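Local coordinates for protein uridylate-specific endoribonuclease nsp11 (Prrsv 16244b, PDB 5EYI) that probably cleaves viral RNA at uridylates as an endoribonuclease, degrading 5'-polyuridines so that host double-stranded RNA sensors are not activated, at residues L52-R57 against Y87-F92. The protein carries 1 engineered substitution. Numbering follows the deposited sequence.
Sequences LVASLR and YYLTKF
V53 and T90 form one hydrogen-bonded pair of an antiparallel ladder and S55 and Y88 the next; the axes of strands 52-55 and 87-92 run at 160°. Each pair is bonded twice: V53 N to T90 O at 2.7 Å with T90 N to V53 O, and Y88 N to S55 O at 2.7 Å with S55 N to Y88 O. On the face carrying V53, S55, Y88 and T90, one water ties both strands together, donating to V53 O (2.7 Å) and to S55 OG (2.8 Å) while also hydrogen-bonded to T90 OG1. The S55 hydroxyl lies between its backbone N and carbonyl carbon (chi1 60°), from where it donates to R57 O at 2.6 Å. With both bonds this hydroxyl joins the water to the turn that follows its strand. The Y88 ring bends toward that turn and receives L56 O at its edge, near the ring plane, 3.6 Å from CD1. On the other face, L89 CD2 lies 4.0 Å from A54 CB and 4.1 Å from L52 CG, an apolar cluster against V11 and A12 of helix 9-14. Farther out, T90 OG1 is also hydrogen-bonded to S63 OG, and F92, which meets V53 CG2, has a cation-pi partner in R51. Backbone bonds from L52 and A54 to T41, and from Y87 and L89 to C66 and R64, place both strands inside a mixed sheet. It is thus an interior antiparallel pairing within the N-terminal domain of nsp11, away from the predicted catalytic residues of the NendoU domain.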
loop_
_atom_site.group_PDB
_atom_site.type_symbol
_atom_site.label_atom_id
_atom_site.label_comp_id
_atom_site.label_asym_id
_atom_site.label_seq_id
_atom_site.Cartn_x
_atom_site.Cartn_y
_atom_site.Cartn_z
ATOM N N LEU A 52 21.884 -14.549 -20.092
ATOM C CA LEU A 52 21.834 -13.296 -19.364
ATOM C C LEU A 52 23.283 -12.919 -19.168
ATOM O O LEU A 52 23.972 -13.550 -18.369
ATOM C CB LEU A 52 21.121 -13.483 -18.020
ATOM C CG LEU A 52 20.973 -12.229 -17.157
ATOM C CD1 LEU A 52 20.118 -11.189 -17.872
ATOM C CD2 LEU A 52 20.395 -12.590 -15.793
ATOM N N VAL A 53 23.762 -11.933 -19.927
ATOM C CA VAL A 53 25.176 -11.583 -19.890
ATOM C C VAL A 53 25.368 -10.446 -18.899
ATOM O O VAL A 53 24.723 -9.409 -19.022
ATOM C CB VAL A 53 25.738 -11.173 -21.274
ATOM C CG1 VAL A 53 27.224 -10.832 -21.157
ATOM C CG2 VAL A 53 25.543 -12.293 -22.295
ATOM N N ALA A 54 26.246 -10.668 -17.922
ATOM C CA ALA A 54 26.685 -9.642 -16.979
ATOM C C ALA A 54 28.021 -9.070 -17.448
ATOM O O ALA A 54 28.987 -9.813 -17.648
ATOM C CB ALA A 54 26.851 -10.249 -15.603
ATOM N N SER A 55 28.088 -7.760 -17.618
ATOM C CA SER A 55 29.291 -7.139 -18.165
ATOM C C SER A 55 29.596 -5.837 -17.468
ATOM O O SER A 55 28.699 -5.144 -16.981
ATOM C CB SER A 55 29.125 -6.887 -19.664
ATOM O OG SER A 55 28.035 -6.018 -19.923
ATOM N N LEU A 56 30.873 -5.492 -17.460
ATOM C CA LEU A 56 31.323 -4.274 -16.817
ATOM C C LEU A 56 30.960 -3.043 -17.639
ATOM O O LEU A 56 30.791 -1.954 -17.089
ATOM C CB LEU A 56 32.829 -4.344 -16.581
ATOM C CG LEU A 56 33.387 -3.317 -15.615
ATOM C CD1 LEU A 56 32.675 -3.394 -14.263
ATOM C CD2 LEU A 56 34.873 -3.573 -15.467
ATOM N N ARG A 57 30.833 -3.231 -18.950
ATOM C CA ARG A 57 30.495 -2.164 -19.890
ATOM C C ARG A 57 29.315 -2.610 -20.735
ATOM O O ARG A 57 29.111 -3.812 -20.904
ATOM C CB ARG A 57 31.685 -1.895 -20.817
ATOM C CG ARG A 57 32.985 -1.599 -20.096
ATOM C CD ARG A 57 34.114 -1.384 -21.093
ATOM N NE ARG A 57 34.005 -0.104 -21.787
ATOM C CZ ARG A 57 34.872 0.354 -22.691
ATOM N NH1 ARG A 57 35.940 -0.357 -23.050
ATOM N NH2 ARG A 57 34.662 1.540 -23.252
ATOM N N TYR A 87 27.129 -3.325 -12.564
ATOM C CA TYR A 87 27.330 -4.158 -13.766
ATOM C C TYR A 87 26.197 -3.844 -14.742
ATOM O O TYR A 87 25.222 -3.207 -14.365
ATOM C CB TYR A 87 27.339 -5.668 -13.413
ATOM C CG TYR A 87 26.132 -6.103 -12.595
ATOM C CD1 TYR A 87 26.172 -6.093 -11.205
ATOM C CD2 TYR A 87 24.938 -6.474 -13.210
ATOM C CE1 TYR A 87 25.066 -6.451 -10.451
ATOM C CE2 TYR A 87 23.824 -6.836 -12.453
ATOM C CZ TYR A 87 23.898 -6.821 -11.075
ATOM O OH TYR A 87 22.793 -7.172 -10.325
ATOM N N TYR A 88 26.342 -4.286 -15.986
ATOM C CA TYR A 88 25.282 -4.242 -16.996
ATOM C C TYR A 88 24.725 -5.639 -17.172
ATOM O O TYR A 88 25.458 -6.608 -17.050
ATOM C CB TYR A 88 25.815 -3.750 -18.346
ATOM C CG TYR A 88 26.107 -2.276 -18.347
ATOM C CD1 TYR A 88 27.332 -1.797 -17.902
ATOM C CD2 TYR A 88 25.149 -1.356 -18.767
ATOM C CE1 TYR A 88 27.597 -0.451 -17.877
ATOM C CE2 TYR A 88 25.409 -0.002 -18.741
ATOM C CZ TYR A 88 26.636 0.440 -18.293
ATOM O OH TYR A 88 26.896 1.783 -18.260
ATOM N N LEU A 89 23.429 -5.728 -17.462
ATOM C CA LEU A 89 22.792 -6.991 -17.822
ATOM C C LEU A 89 22.215 -6.905 -19.218
ATOM O O LEU A 89 21.557 -5.925 -19.567
ATOM C CB LEU A 89 21.670 -7.353 -16.841
ATOM C CG LEU A 89 22.079 -7.896 -15.474
ATOM C CD1 LEU A 89 20.823 -8.277 -14.702
ATOM C CD2 LEU A 89 23.031 -9.073 -15.565
ATOM N N THR A 90 22.455 -7.944 -20.009
ATOM C CA THR A 90 21.853 -8.055 -21.321
ATOM C C THR A 90 21.215 -9.434 -21.441
ATOM O O THR A 90 21.880 -10.438 -21.259
ATOM C CB THR A 90 22.894 -7.827 -22.436
ATOM O OG1 THR A 90 23.708 -6.697 -22.101
ATOM C CG2 THR A 90 22.199 -7.557 -23.767
ATOM N N LYS A 91 19.922 -9.463 -21.728
ATOM C CA LYS A 91 19.167 -10.705 -21.799
ATOM C C LYS A 91 18.891 -11.073 -23.250
ATOM O O LYS A 91 18.257 -10.310 -23.979
ATOM C CB LYS A 91 17.846 -10.549 -21.049
ATOM C CG LYS A 91 16.912 -11.741 -21.141
ATOM C CD LYS A 91 15.823 -11.634 -20.093
ATOM C CE LYS A 91 14.705 -12.635 -20.323
ATOM N NZ LYS A 91 13.810 -12.683 -19.129
ATOM N N PHE A 92 19.353 -12.246 -23.657
ATOM C CA PHE A 92 19.060 -12.764 -24.983
ATOM C C PHE A 92 18.082 -13.903 -24.855
ATOM O O PHE A 92 18.319 -14.807 -24.064
ATOM C CB PHE A 92 20.330 -13.272 -25.642
ATOM C CG PHE A 92 21.314 -12.189 -25.948
ATOM C CD1 PHE A 92 21.317 -11.569 -27.196
ATOM C CD2 PHE A 92 22.230 -11.778 -24.992
ATOM C CE1 PHE A 92 22.226 -10.558 -27.481
ATOM C CE2 PHE A 92 23.141 -10.772 -25.272
ATOM C CZ PHE A 92 23.145 -10.166 -26.520
HETATM O O HOH W 1 25.544 -7.139 -20.321
#